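Local atomic coordinates of ethylbenzene dehydrogenase beta-subunit (Aromatoleum aromaticum, PDB entry 2IVF), a protein that belongs to the iron-sulfur, ferredoxin-type electron-transfer subunits and carries three four-iron clusters and one three-iron cluster within a three-chain assembly. Residues L29-C34 with Q229-V234; T33-C38 with N54-Y59; T21-N26 with R233-G238; V256-H261 with Y272-G277. All blocks are in the same frame, centred on the assembly; numbering follows the deposited sequence.

Contact 1. Residues L29-C34 with Q229-V234; sequences LGCQTC and QCPGRV. With SF4 (iron/sulfur cluster), chain T.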
loop_
_atom_site.group_PDB
_atom_site.type_symbol
_atom_site.label_atom_id
_atom_site.label_comp_id
_atom_site.label_asym_id
_atom_site.label_seq_id
_atom_site.Cartn_x
_atom_site.Cartn_y
_atom_site.Cartn_z
ATOM N N LEU B 29 -10.668 1.457 -4.382
ATOM C CA LEU B 29 -9.906 0.380 -3.779
ATOM C C LEU B 29 -9.275 0.734 -2.428
ATOM O O LEU B 29 -8.454 -0.015 -1.890
ATOM C CB LEU B 29 -8.856 -0.127 -4.754
ATOM C CG LEU B 29 -7.888 0.928 -5.264
ATOM C CD1 LEU B 29 -6.574 0.335 -5.369
ATOM C CD2 LEU B 29 -8.355 1.468 -6.653
ATOM N N GLY B 30 -9.705 1.845 -1.844
ATOM C CA GLY B 30 -9.275 2.198 -0.503
ATOM C C GLY B 30 -7.770 2.438 -0.365
ATOM O O GLY B 30 -7.235 2.286 0.719
ATOM N N CYS B 31 -7.124 2.869 -1.442
ATOM C CA CYS B 31 -5.649 3.021 -1.465
ATOM C C CYS B 31 -5.185 4.294 -0.778
ATOM O O CYS B 31 -4.008 4.444 -0.578
ATOM C CB CYS B 31 -5.114 2.987 -2.910
ATOM S SG CYS B 31 -5.622 4.462 -3.897
ATOM N N GLN B 32 -6.080 5.250 -0.477
ATOM C CA GLN B 32 -5.697 6.508 0.214
ATOM C C GLN B 32 -4.767 7.440 -0.619
ATOM O O GLN B 32 -4.212 8.385 -0.083
ATOM C CB GLN B 32 -4.976 6.208 1.559
ATOM C CG GLN B 32 -5.702 5.285 2.578
ATOM C CD GLN B 32 -6.875 5.991 3.258
ATOM O OE1 GLN B 32 -6.857 7.209 3.362
ATOM N NE2 GLN B 32 -7.897 5.246 3.700
ATOM N N THR B 33 -4.576 7.190 -1.915
ATOM C CA THR B 33 -3.767 8.094 -2.719
ATOM C C THR B 33 -4.360 9.491 -2.713
ATOM O O THR B 33 -3.628 10.482 -2.599
ATOM C CB THR B 33 -3.544 7.591 -4.150
ATOM O OG1 THR B 33 -3.089 6.258 -4.096
ATOM C CG2 THR B 33 -2.501 8.440 -4.873
ATOM N N CYS B 34 -5.685 9.573 -2.816
ATOM C CA CYS B 34 -6.365 10.835 -2.727
ATOM C C CYS B 34 -6.090 11.579 -1.390
ATOM O O CYS B 34 -5.889 12.807 -1.390
ATOM C CB CYS B 34 -7.864 10.656 -2.985
ATOM S SG CYS B 34 -8.570 9.375 -1.888
ATOM N N GLN B 229 -5.244 12.550 -8.904
ATOM C CA GLN B 229 -4.299 11.510 -8.468
ATOM C C GLN B 229 -4.849 10.130 -8.101
ATOM O O GLN B 229 -4.106 9.246 -7.665
ATOM C CB GLN B 229 -3.443 12.040 -7.324
ATOM C CG GLN B 229 -2.569 13.241 -7.764
ATOM C CD GLN B 229 -1.530 13.653 -6.759
ATOM O OE1 GLN B 229 -1.559 14.770 -6.276
ATOM N NE2 GLN B 229 -0.625 12.721 -6.390
ATOM N N CYS B 230 -6.135 9.914 -8.316
ATOM C CA CYS B 230 -6.789 8.705 -7.948
ATOM C C CYS B 230 -6.413 7.641 -8.987
ATOM O O CYS B 230 -6.828 7.743 -10.163
ATOM C CB CYS B 230 -8.258 8.903 -7.989
ATOM S SG CYS B 230 -9.225 7.396 -7.875
ATOM N N PRO B 231 -5.633 6.669 -8.561
ATOM C CA PRO B 231 -5.272 5.612 -9.476
ATOM C C PRO B 231 -6.392 4.689 -9.871
ATOM O O PRO B 231 -6.264 3.988 -10.871
ATOM C CB PRO B 231 -4.217 4.828 -8.738
ATOM C CG PRO B 231 -3.945 5.529 -7.484
ATOM C CD PRO B 231 -5.013 6.488 -7.244
ATOM N N GLY B 232 -7.437 4.615 -9.063
ATOM C CA GLY B 232 -8.562 3.764 -9.362
ATOM C C GLY B 232 -9.461 4.310 -10.463
ATOM O O GLY B 232 -10.336 3.596 -10.935
ATOM N N ARG B 233 -9.217 5.539 -10.883
ATOM C CA ARG B 233 -9.978 6.207 -11.945
ATOM C C ARG B 233 -11.469 6.259 -11.561
ATOM O O ARG B 233 -12.358 6.095 -12.390
ATOM C CB ARG B 233 -9.729 5.527 -13.308
ATOM C CG ARG B 233 -8.216 5.228 -13.569
ATOM C CD ARG B 233 -7.952 4.375 -14.778
ATOM N NE ARG B 233 -7.880 5.069 -16.072
ATOM C CZ ARG B 233 -8.909 5.243 -16.925
ATOM N NH1 ARG B 233 -10.126 4.749 -16.689
ATOM N NH2 ARG B 233 -8.691 5.843 -18.067
ATOM N N VAL B 234 -11.668 6.575 -10.290
ATOM C CA VAL B 234 -12.950 6.587 -9.593
ATOM C C VAL B 234 -13.652 7.922 -9.707
ATOM O O VAL B 234 -14.861 8.022 -9.518
ATOM C CB VAL B 234 -12.574 6.318 -8.116
ATOM C CG1 VAL B 234 -13.562 6.777 -7.121
ATOM C CG2 VAL B 234 -12.086 4.891 -8.002
HETATM FE FE1 SF4 T . -10.488 5.368 -3.742
HETATM FE FE2 SF4 T . -9.005 7.600 -3.163
HETATM FE FE3 SF4 T . -9.240 6.681 -5.680
HETATM FE FE4 SF4 T . -7.708 5.256 -3.969
HETATM S S1 SF4 T . -7.308 7.361 -4.669
HETATM S S2 SF4 T . -9.257 4.444 -5.450
HETATM S S3 SF4 T . -8.931 5.585 -2.068
HETATM S S4 SF4 T . -10.945 7.508 -4.348
#
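Thr33 and Pro231 reach for each other beside the cluster. The OG1 branch of Thr33 comes within 3.6 Å of Pro231 CG, and Pro231 CD rests against the cluster sulfide S1. With OG1 beside the backbone N (chi1 -50°), CG2 is anti to that N and meets Gln229 O at 3.3 Å. The second tight point is Leu29: its CD2 lies 3.6 Å from Gly232 CA and also presses on sulfide S2, at 3.3 Å, so one methyl fills the corner between chain and cluster. Away from these points the fit is looser. Cys31 SG only grazes Pro231 CD at 4.0 Å, and no hydrogen bond runs between 29-34 and 229-234. The outer side is nevertheless not solvent, since the alpha-subunit chain packs over Thr33, Gln229 and Pro231. Iron coordination joins the segments: Cys31 SG binds iron FE4, Cys34 SG iron FE2 and Cys230 SG iron FE3, the last at 2.3 Å. The thiolates of Cys31 and Cys230 also accept backbone N-H bonds from Thr33 and Val234. With Cys28 in the same pocket, this is the Cys-x2-Cys-x2-Cys plus remote Cys-Pro site of a ferredoxin-type four-iron cluster.

Contact 2. Residues T33-C38 with N54-Y59; sequences TCTVAC and NNVTTY. With SF4 (iron/sulfur cluster), chain T; SF4 (iron/sulfur cluster), chain U.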
loop_
_atom_site.group_PDB
_atom_site.type_symbol
_atom_site.label_atom_id
_atom_site.label_comp_id
_atom_site.label_asym_id
_atom_site.label_seq_id
_atom_site.Cartn_x
_atom_site.Cartn_y
_atom_site.Cartn_z
ATOM N N THR B 33 -4.576 7.190 -1.915
ATOM C CA THR B 33 -3.767 8.094 -2.719
ATOM C C THR B 33 -4.360 9.491 -2.713
ATOM O O THR B 33 -3.628 10.482 -2.599
ATOM C CB THR B 33 -3.544 7.591 -4.150
ATOM O OG1 THR B 33 -3.089 6.258 -4.096
ATOM C CG2 THR B 33 -2.501 8.440 -4.873
ATOM N N CYS B 34 -5.685 9.573 -2.816
ATOM C CA CYS B 34 -6.365 10.835 -2.727
ATOM C C CYS B 34 -6.090 11.579 -1.390
ATOM O O CYS B 34 -5.889 12.807 -1.390
ATOM C CB CYS B 34 -7.864 10.656 -2.985
ATOM S SG CYS B 34 -8.570 9.375 -1.888
ATOM N N THR B 35 -5.994 10.820 -0.298
ATOM C CA THR B 35 -5.681 11.345 1.032
ATOM C C THR B 35 -4.324 12.019 1.034
ATOM O O THR B 35 -4.182 13.219 1.453
ATOM C CB THR B 35 -5.762 10.213 2.048
ATOM O OG1 THR B 35 -7.054 9.605 1.905
ATOM C CG2 THR B 35 -5.514 10.738 3.507
ATOM N N VAL B 36 -3.350 11.297 0.535
ATOM C CA VAL B 36 -1.972 11.823 0.492
ATOM C C VAL B 36 -1.799 12.921 -0.551
ATOM O O VAL B 36 -0.966 13.808 -0.359
ATOM C CB VAL B 36 -0.883 10.726 0.345
ATOM C CG1 VAL B 36 -1.063 9.579 1.408
ATOM C CG2 VAL B 36 -0.774 10.193 -1.086
ATOM N N ALA B 37 -2.574 12.867 -1.644
ATOM C CA ALA B 37 -2.518 13.880 -2.702
ATOM C C ALA B 37 -2.867 15.220 -2.076
ATOM O O ALA B 37 -2.146 16.189 -2.204
ATOM C CB ALA B 37 -3.529 13.527 -3.875
ATOM N N CYS B 38 -3.969 15.245 -1.343
ATOM C CA CYS B 38 -4.374 16.470 -0.649
ATOM C C CYS B 38 -3.364 16.890 0.391
ATOM O O CYS B 38 -2.986 18.074 0.447
ATOM C CB CYS B 38 -5.693 16.264 0.075
ATOM S SG CYS B 38 -6.320 17.818 0.704
ATOM N N ASN B 54 -9.368 15.458 2.292
ATOM C CA ASN B 54 -9.798 14.293 1.584
ATOM C C ASN B 54 -9.564 13.148 2.525
ATOM O O ASN B 54 -8.439 12.948 3.024
ATOM C CB ASN B 54 -9.011 14.034 0.299
ATOM C CG ASN B 54 -9.477 12.773 -0.381
ATOM O OD1 ASN B 54 -10.199 12.832 -1.356
ATOM N ND2 ASN B 54 -9.105 11.599 0.179
ATOM N N ASN B 55 -10.648 12.449 2.835
ATOM C CA ASN B 55 -10.556 11.330 3.743
ATOM C C ASN B 55 -11.168 10.081 3.134
ATOM O O ASN B 55 -12.123 10.155 2.362
ATOM C CB ASN B 55 -11.201 11.644 5.097
ATOM C CG ASN B 55 -12.556 12.213 4.973
ATOM O OD1 ASN B 55 -12.716 13.455 4.875
ATOM N ND2 ASN B 55 -13.546 11.373 5.034
ATOM N N VAL B 56 -10.615 8.940 3.489
ATOM C CA VAL B 56 -11.146 7.663 2.987
ATOM C C VAL B 56 -11.228 6.663 4.094
ATOM O O VAL B 56 -10.245 6.408 4.770
ATOM C CB VAL B 56 -10.313 7.058 1.846
ATOM C CG1 VAL B 56 -11.046 5.881 1.293
ATOM C CG2 VAL B 56 -9.998 8.061 0.740
ATOM N N THR B 57 -12.426 6.139 4.345
ATOM C CA THR B 57 -12.567 5.140 5.386
ATOM C C THR B 57 -13.406 3.992 4.892
ATOM O O THR B 57 -14.044 4.063 3.860
ATOM C CB THR B 57 -13.223 5.740 6.658
ATOM O OG1 THR B 57 -14.484 6.320 6.309
ATOM C CG2 THR B 57 -12.292 6.830 7.310
ATOM N N THR B 58 -13.427 2.946 5.680
ATOM C CA THR B 58 -14.145 1.730 5.304
ATOM C C THR B 58 -15.593 1.904 5.785
ATOM O O THR B 58 -15.847 2.489 6.851
ATOM C CB THR B 58 -13.457 0.470 5.875
ATOM O OG1 THR B 58 -12.115 0.379 5.334
ATOM C CG2 THR B 58 -14.252 -0.852 5.568
ATOM N N TYR B 59 -16.528 1.496 4.961
ATOM C CA TYR B 59 -17.945 1.526 5.326
ATOM C C TYR B 59 -18.544 0.119 5.225
ATOM O O TYR B 59 -18.201 -0.612 4.254
ATOM C CB TYR B 59 -18.728 2.539 4.462
ATOM C CG TYR B 59 -20.077 2.781 5.081
ATOM C CD1 TYR B 59 -20.268 3.824 5.977
ATOM C CD2 TYR B 59 -21.107 1.878 4.898
ATOM C CE1 TYR B 59 -21.481 4.000 6.623
ATOM C CE2 TYR B 59 -22.335 2.071 5.502
ATOM C CZ TYR B 59 -22.492 3.125 6.402
ATOM O OH TYR B 59 -23.684 3.321 7.034
HETATM FE FE1 SF4 T . -10.488 5.368 -3.742
HETATM FE FE2 SF4 T . -9.005 7.600 -3.163
HETATM FE FE3 SF4 T . -9.240 6.681 -5.680
HETATM FE FE4 SF4 T . -7.708 5.256 -3.969
HETATM S S1 SF4 T . -7.308 7.361 -4.669
HETATM S S2 SF4 T . -9.257 4.444 -5.450
HETATM S S3 SF4 T . -8.931 5.585 -2.068
HETATM S S4 SF4 T . -10.945 7.508 -4.348
HETATM FE FE1 SF4 U . -10.216 19.483 -1.461
HETATM FE FE2 SF4 U . -7.878 18.488 -0.789
HETATM FE FE3 SF4 U . -9.295 17.336 -2.762
HETATM FE FE4 SF4 U . -8.122 19.709 -3.242
HETATM S S1 SF4 U . -7.052 17.724 -2.821
HETATM S S2 SF4 U . -10.286 19.184 -3.716
HETATM S S3 SF4 U . -8.284 20.729 -1.155
HETATM S S4 SF4 U . -9.853 17.463 -0.491
HETATM O O HOH W 1 -6.098 14.360 3.131
#
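Asn54 wedges its amide against Cys34 and Thr35, with ND2 3.1 Å from Cys34 SG. ND2 also gives a weak, bent hydrogen bond to Thr35 OG1 at 3.3 Å, the two side chains crossing at about a right angle. The other end of the amide is held by Arg235, whose NH2 donates to OD1, while Thr35 OG1 has a stronger partner in Gln32 OE1. The helix segment 33-38 and strand 55-59 run roughly antiparallel, their segment axes 7.6 Å apart at closest approach. This is the helix of the ferredoxin cysteine motif, in which the last cysteine of the series is sent to a different cluster. Cys34 and Cys38 lie one helical turn apart, and their first torsions aim each SG at its own cluster: Cys34 SG, between its backbone N and carbonyl carbon (chi1 53°), binds iron FE2 of the first, whereas Cys38 SG, anti to its backbone N (chi1 -171°), binds iron FE2 of the second at 2.3 Å. Val56 lays CG2 against Cys34 SG at 3.3 Å and against Thr35 OG1 at 3.5 Å, flanking the thiolate with a methyl. Cys38 CB meets Asn54 CB at 4.0 Å. A water donates to both Thr35 O and Asn54 O, bridging helix and strand.

Contact 3. Residues T21-N26 with R233-G238; sequences TVIDLN and RVRAFG. With SF4 (iron/sulfur cluster), chain T.
Ile23 and Arg235 form a non-hydrogen-bonded antiparallel pair, their side chains lying alongside each other and pointing the same way. From CB, Arg235 leaves the sheet on the face that also bears Ile23 and Thr21. CG packs on Cys230 CB. A bend at chi2 (-69°) then turns the chain along its neighbour, putting CD 3.8 Å from Ile23 CG1. NE comes 3.3 Å from the cluster sulfide S4, which lies in the plane of the guanidinium at its edge. Over one face, 4.0 Å above the plane and centred on it, sits Ile23 CD1. NH1 bonds Asn227 OD1 and NH2 is held from the side of strand 55-59, so the flat group is fixed in rotation, and its positive charge may help offset the cluster's negative charge. Val22 and Ala236 exchange backbone bonds, Val22 N to Ala236 O at 2.8 Å and Ala236 N to Val22 O at 2.9 Å, and Asp24 N adds one to Val234 O. At the end of the strand, Asp24 OD1 accepts from Asn26 N in an Asx turn and also from Asn26 ND2, while OD2 is hydrogen-bonded to Tyr273 OH of the alpha-subunit chain. Strand 235-239 is an outermost strand, within this chain, of a mixed sheet, with 19-24 next to it, here backing a four-iron cluster site.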
loop_
_atom_site.group_PDB
_atom_site.type_symbol
_atom_site.label_atom_id
_atom_site.label_comp_id
_atom_site.label_asym_id
_atom_site.label_seq_id
_atom_site.Cartn_x
_atom_site.Cartn_y
_atom_site.Cartn_z
ATOM N N THR B 21 -17.878 16.817 -7.893
ATOM C CA THR B 21 -17.115 15.624 -8.053
ATOM C C THR B 21 -18.083 14.451 -7.997
ATOM O O THR B 21 -19.054 14.441 -7.231
ATOM C CB THR B 21 -16.062 15.463 -6.930
ATOM O OG1 THR B 21 -15.009 16.456 -7.068
ATOM C CG2 THR B 21 -15.441 14.058 -6.997
ATOM N N VAL B 22 -17.840 13.481 -8.833
ATOM C CA VAL B 22 -18.518 12.200 -8.748
ATOM C C VAL B 22 -17.472 11.174 -8.296
ATOM O O VAL B 22 -16.339 11.150 -8.799
ATOM C CB VAL B 22 -19.099 11.764 -10.095
ATOM C CG1 VAL B 22 -19.480 10.269 -10.090
ATOM C CG2 VAL B 22 -20.304 12.670 -10.444
ATOM N N ILE B 23 -17.849 10.319 -7.356
ATOM C CA ILE B 23 -16.938 9.266 -6.851
ATOM C C ILE B 23 -17.616 7.936 -7.042
ATOM O O ILE B 23 -18.716 7.735 -6.553
ATOM C CB ILE B 23 -16.663 9.463 -5.345
ATOM C CG1 ILE B 23 -16.055 10.867 -5.139
ATOM C CG2 ILE B 23 -15.848 8.273 -4.748
ATOM C CD1 ILE B 23 -15.696 11.255 -3.682
ATOM N N ASP B 24 -16.987 7.037 -7.786
ATOM C CA ASP B 24 -17.614 5.758 -8.148
ATOM C C ASP B 24 -17.175 4.745 -7.132
ATOM O O ASP B 24 -16.062 4.254 -7.189
ATOM C CB ASP B 24 -17.199 5.307 -9.556
ATOM C CG ASP B 24 -17.946 4.071 -10.005
ATOM O OD1 ASP B 24 -18.536 3.361 -9.123
ATOM O OD2 ASP B 24 -17.931 3.787 -11.223
ATOM N N LEU B 25 -18.084 4.345 -6.248
ATOM C CA LEU B 25 -17.704 3.456 -5.161
ATOM C C LEU B 25 -17.425 2.068 -5.642
ATOM O O LEU B 25 -16.789 1.300 -4.917
ATOM C CB LEU B 25 -18.768 3.438 -4.082
ATOM C CG LEU B 25 -19.007 4.817 -3.455
ATOM C CD1 LEU B 25 -20.120 4.796 -2.476
ATOM C CD2 LEU B 25 -17.698 5.330 -2.757
ATOM N N ASN B 26 -17.901 1.717 -6.834
ATOM C CA ASN B 26 -17.506 0.426 -7.407
ATOM C C ASN B 26 -16.040 0.312 -7.719
ATOM O O ASN B 26 -15.484 -0.803 -7.760
ATOM C CB ASN B 26 -18.332 0.167 -8.656
ATOM C CG ASN B 26 -19.734 0.037 -8.332
ATOM O OD1 ASN B 26 -20.139 -0.993 -7.742
ATOM N ND2 ASN B 26 -20.521 1.100 -8.595
ATOM N N ARG B 233 -9.217 5.539 -10.883
ATOM C CA ARG B 233 -9.978 6.207 -11.945
ATOM C C ARG B 233 -11.469 6.259 -11.561
ATOM O O ARG B 233 -12.358 6.095 -12.390
ATOM C CB ARG B 233 -9.729 5.527 -13.308
ATOM C CG ARG B 233 -8.216 5.228 -13.569
ATOM C CD ARG B 233 -7.952 4.375 -14.778
ATOM N NE ARG B 233 -7.880 5.069 -16.072
ATOM C CZ ARG B 233 -8.909 5.243 -16.925
ATOM N NH1 ARG B 233 -10.126 4.749 -16.689
ATOM N NH2 ARG B 233 -8.691 5.843 -18.067
ATOM N N VAL B 234 -11.668 6.575 -10.290
ATOM C CA VAL B 234 -12.950 6.587 -9.593
ATOM C C VAL B 234 -13.652 7.922 -9.707
ATOM O O VAL B 234 -14.861 8.022 -9.518
ATOM C CB VAL B 234 -12.574 6.318 -8.116
ATOM C CG1 VAL B 234 -13.562 6.777 -7.121
ATOM C CG2 VAL B 234 -12.086 4.891 -8.002
ATOM N N ARG B 235 -12.864 8.956 -9.964
ATOM C CA ARG B 235 -13.261 10.319 -9.731
ATOM C C ARG B 235 -13.548 11.038 -11.045
ATOM O O ARG B 235 -12.780 10.946 -11.978
ATOM C CB ARG B 235 -12.119 11.057 -9.069
ATOM C CG ARG B 235 -11.608 10.521 -7.756
ATOM C CD ARG B 235 -12.586 10.709 -6.709
ATOM N NE ARG B 235 -12.002 10.433 -5.414
ATOM C CZ ARG B 235 -11.688 11.353 -4.492
ATOM N NH1 ARG B 235 -11.859 12.640 -4.698
ATOM N NH2 ARG B 235 -11.198 10.954 -3.332
ATOM N N ALA B 236 -14.651 11.748 -11.122
ATOM C CA ALA B 236 -14.864 12.690 -12.188
ATOM C C ALA B 236 -15.155 14.056 -11.601
ATOM O O ALA B 236 -15.619 14.191 -10.464
ATOM C CB ALA B 236 -16.037 12.218 -13.120
ATOM N N PHE B 237 -14.896 15.077 -12.404
ATOM C CA PHE B 237 -14.865 16.418 -11.898
ATOM C C PHE B 237 -15.345 17.347 -12.994
ATOM O O PHE B 237 -15.051 17.144 -14.173
ATOM C CB PHE B 237 -13.426 16.821 -11.546
ATOM C CG PHE B 237 -13.311 18.211 -10.967
ATOM C CD1 PHE B 237 -13.958 18.533 -9.802
ATOM C CD2 PHE B 237 -12.535 19.199 -11.588
ATOM C CE1 PHE B 237 -13.840 19.827 -9.256
ATOM C CE2 PHE B 237 -12.402 20.469 -11.039
ATOM C CZ PHE B 237 -13.052 20.789 -9.896
ATOM N N GLY B 238 -16.054 18.388 -12.596
ATOM C CA GLY B 238 -16.414 19.412 -13.547
ATOM C C GLY B 238 -17.555 20.258 -13.063
ATOM O O GLY B 238 -17.963 20.124 -11.930
HETATM FE FE1 SF4 T . -10.488 5.368 -3.742
HETATM FE FE2 SF4 T . -9.005 7.600 -3.163
HETATM FE FE3 SF4 T . -9.240 6.681 -5.680
HETATM FE FE4 SF4 T . -7.708 5.256 -3.969
HETATM S S1 SF4 T . -7.308 7.361 -4.669
HETATM S S2 SF4 T . -9.257 4.444 -5.450
HETATM S S3 SF4 T . -8.931 5.585 -2.068
HETATM S S4 SF4 T . -10.945 7.508 -4.348
#

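Contact 4. Residues V256-H261 with Y272-G277; sequences VALPLH and YVPPMG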
loop_
_atom_site.group_PDB
_atom_site.type_symbol
_atom_site.label_atom_id
_atom_site.label_comp_id
_atom_site.label_asym_id
_atom_site.label_seq_id
_atom_site.Cartn_x
_atom_site.Cartn_y
_atom_site.Cartn_z
ATOM N N VAL B 256 -27.075 8.408 -11.700
ATOM C CA VAL B 256 -26.530 7.221 -10.993
ATOM C C VAL B 256 -25.564 7.617 -9.896
ATOM O O VAL B 256 -25.067 6.776 -9.169
ATOM C CB VAL B 256 -25.810 6.245 -11.974
ATOM C CG1 VAL B 256 -26.853 5.557 -12.862
ATOM C CG2 VAL B 256 -24.747 6.982 -12.787
ATOM N N ALA B 257 -25.293 8.922 -9.794
ATOM C CA ALA B 257 -24.366 9.447 -8.825
ATOM C C ALA B 257 -25.234 10.231 -7.809
ATOM O O ALA B 257 -25.950 11.171 -8.177
ATOM C CB ALA B 257 -23.312 10.317 -9.501
ATOM N N LEU B 258 -25.242 9.760 -6.569
ATOM C CA LEU B 258 -26.137 10.224 -5.529
ATOM C C LEU B 258 -25.428 10.942 -4.394
ATOM O O LEU B 258 -24.329 10.598 -4.009
ATOM C CB LEU B 258 -26.904 9.038 -4.929
ATOM C CG LEU B 258 -27.660 8.167 -5.912
ATOM C CD1 LEU B 258 -28.180 6.921 -5.212
ATOM C CD2 LEU B 258 -28.784 8.944 -6.657
ATOM N N PRO B 259 -26.113 11.928 -3.799
ATOM C CA PRO B 259 -25.545 12.681 -2.723
ATOM C C PRO B 259 -25.425 11.912 -1.445
ATOM O O PRO B 259 -26.254 11.038 -1.132
ATOM C CB PRO B 259 -26.548 13.830 -2.520
ATOM C CG PRO B 259 -27.813 13.306 -2.958
ATOM C CD PRO B 259 -27.468 12.388 -4.129
ATOM N N LEU B 260 -24.393 12.239 -0.689
ATOM C CA LEU B 260 -24.227 11.628 0.614
ATOM C C LEU B 260 -25.069 12.385 1.667
ATOM O O LEU B 260 -24.926 13.602 1.874
ATOM C CB LEU B 260 -22.728 11.525 0.980
ATOM C CG LEU B 260 -22.365 11.059 2.409
ATOM C CD1 LEU B 260 -22.709 9.598 2.609
ATOM C CD2 LEU B 260 -20.847 11.320 2.708
ATOM N N HIS B 261 -25.987 11.679 2.309
ATOM C CA HIS B 261 -26.757 12.247 3.400
ATOM C C HIS B 261 -27.457 13.568 3.003
ATOM O O HIS B 261 -27.375 14.561 3.716
ATOM C CB HIS B 261 -25.870 12.469 4.634
ATOM C CG HIS B 261 -25.535 11.215 5.404
ATOM N ND1 HIS B 261 -26.497 10.358 5.903
ATOM C CD2 HIS B 261 -24.350 10.725 5.813
ATOM C CE1 HIS B 261 -25.904 9.389 6.582
ATOM N NE2 HIS B 261 -24.600 9.583 6.526
ATOM N N TYR B 272 -22.089 10.130 -5.494
ATOM C CA TYR B 272 -21.490 8.822 -5.376
ATOM C C TYR B 272 -22.271 7.802 -6.197
ATOM O O TYR B 272 -23.493 7.779 -6.164
ATOM C CB TYR B 272 -21.519 8.376 -3.920
ATOM C CG TYR B 272 -20.606 9.171 -3.045
ATOM C CD1 TYR B 272 -21.047 10.366 -2.462
ATOM C CD2 TYR B 272 -19.331 8.715 -2.738
ATOM C CE1 TYR B 272 -20.212 11.085 -1.643
ATOM C CE2 TYR B 272 -18.478 9.443 -1.959
ATOM C CZ TYR B 272 -18.917 10.618 -1.407
ATOM O OH TYR B 272 -18.093 11.336 -0.588
ATOM N N VAL B 273 -21.554 7.034 -7.007
ATOM C CA VAL B 273 -22.124 5.830 -7.661
ATOM C C VAL B 273 -22.068 4.722 -6.611
ATOM O O VAL B 273 -20.974 4.328 -6.145
ATOM C CB VAL B 273 -21.366 5.397 -8.926
ATOM C CG1 VAL B 273 -22.107 4.251 -9.613
ATOM C CG2 VAL B 273 -21.191 6.603 -9.902
ATOM N N PRO B 274 -23.245 4.219 -6.210
ATOM C CA PRO B 274 -23.235 3.268 -5.116
ATOM C C PRO B 274 -22.667 1.924 -5.574
ATOM O O PRO B 274 -22.745 1.567 -6.772
ATOM C CB PRO B 274 -24.721 3.167 -4.735
ATOM C CG PRO B 274 -25.470 3.438 -5.968
ATOM C CD PRO B 274 -24.626 4.495 -6.676
ATOM N N PRO B 275 -22.156 1.148 -4.607
ATOM C CA PRO B 275 -21.537 -0.103 -4.895
ATOM C C PRO B 275 -22.533 -1.196 -5.170
ATOM O O PRO B 275 -23.493 -1.378 -4.413
ATOM C CB PRO B 275 -20.745 -0.407 -3.617
ATOM C CG PRO B 275 -21.519 0.176 -2.537
ATOM C CD PRO B 275 -22.184 1.422 -3.156
ATOM N N MET B 276 -22.278 -1.939 -6.225
ATOM C CA MET B 276 -23.064 -3.130 -6.584
ATOM C C MET B 276 -22.837 -4.246 -5.561
ATOM O O MET B 276 -23.796 -4.905 -5.138
ATOM C CB MET B 276 -22.677 -3.602 -7.987
ATOM C CG MET B 276 -23.057 -2.623 -9.105
ATOM S SD MET B 276 -22.423 -3.135 -10.710
ATOM C CE MET B 276 -20.646 -2.895 -10.529
ATOM N N GLY B 277 -21.579 -4.420 -5.141
ATOM C CA GLY B 277 -21.201 -5.451 -4.172
ATOM C C GLY B 277 -21.227 -6.845 -4.753
ATOM O O GLY B 277 -21.651 -7.054 -5.886
#
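Leu258 and Tyr272 are joined by two short backbone hydrogen bonds that make them a hydrogen-bonded antiparallel pair. Leu258 N donates to Tyr272 O at 2.7 Å and an almost straight 172°, and Tyr272 N returns a bond to Leu258 O at 2.7 Å and 156°. Two CA-H...O contacts extend the pairing toward the start of 256-261: Val273 CA meets Val256 O at 3.4 Å, and Ala257 CA meets Tyr272 O at 3.3 Å. Pro274 CD comes just as close to Val256 O as Val273 CA does.

With CG anti to its own carbonyl carbon (chi1 -69°), Tyr272 turns its ring along the partner chain, so that Leu258 O lies at the ring edge, in its plane, 3.6 Å from CD1. Apolar contacts complete the join. Leu260 CB approaches Tyr272 CE1 at 3.7 Å, and Ala257 CB and Val273 CG2 touch more loosely, at 4.3 Å. The phenol oxygen OH is hydrogen-bonded to Ala148 O, which ties the ring to strand 141-149, and Phe302 meets the same ring. Val273 also bonds through its backbone to Ile23 and Leu25 of the adjoining strand and the turn after it. The short, weakly bonded strand about 258-259 and strand 270-273 thus make a beta hairpin, its shorter arm forming an outermost strand of the mixed sheet within this chain.

From the N terminus, strand 19-24 opens contact 3, and 29-34 opens contact 1; helix 33-42 then opens contact 2. Contact 2 closes first, over a short loop ending at strand 55-59; it falls wholly within the span of contact 3 and starts from the same stretch as contact 1. Contacts 1 and 3 close on one continuous stretch, 229-238, after the rest of the cluster-binding chain. Contacts 1 to 3 all meet at one four-iron cluster, where contacts 2 and 3 touch through side chains. Contact 4 follows in series as a local hairpin, yet Leu25 N bonds Val273 O, uniting strands 19-24 and 235-239 with the hairpin in a single sheet.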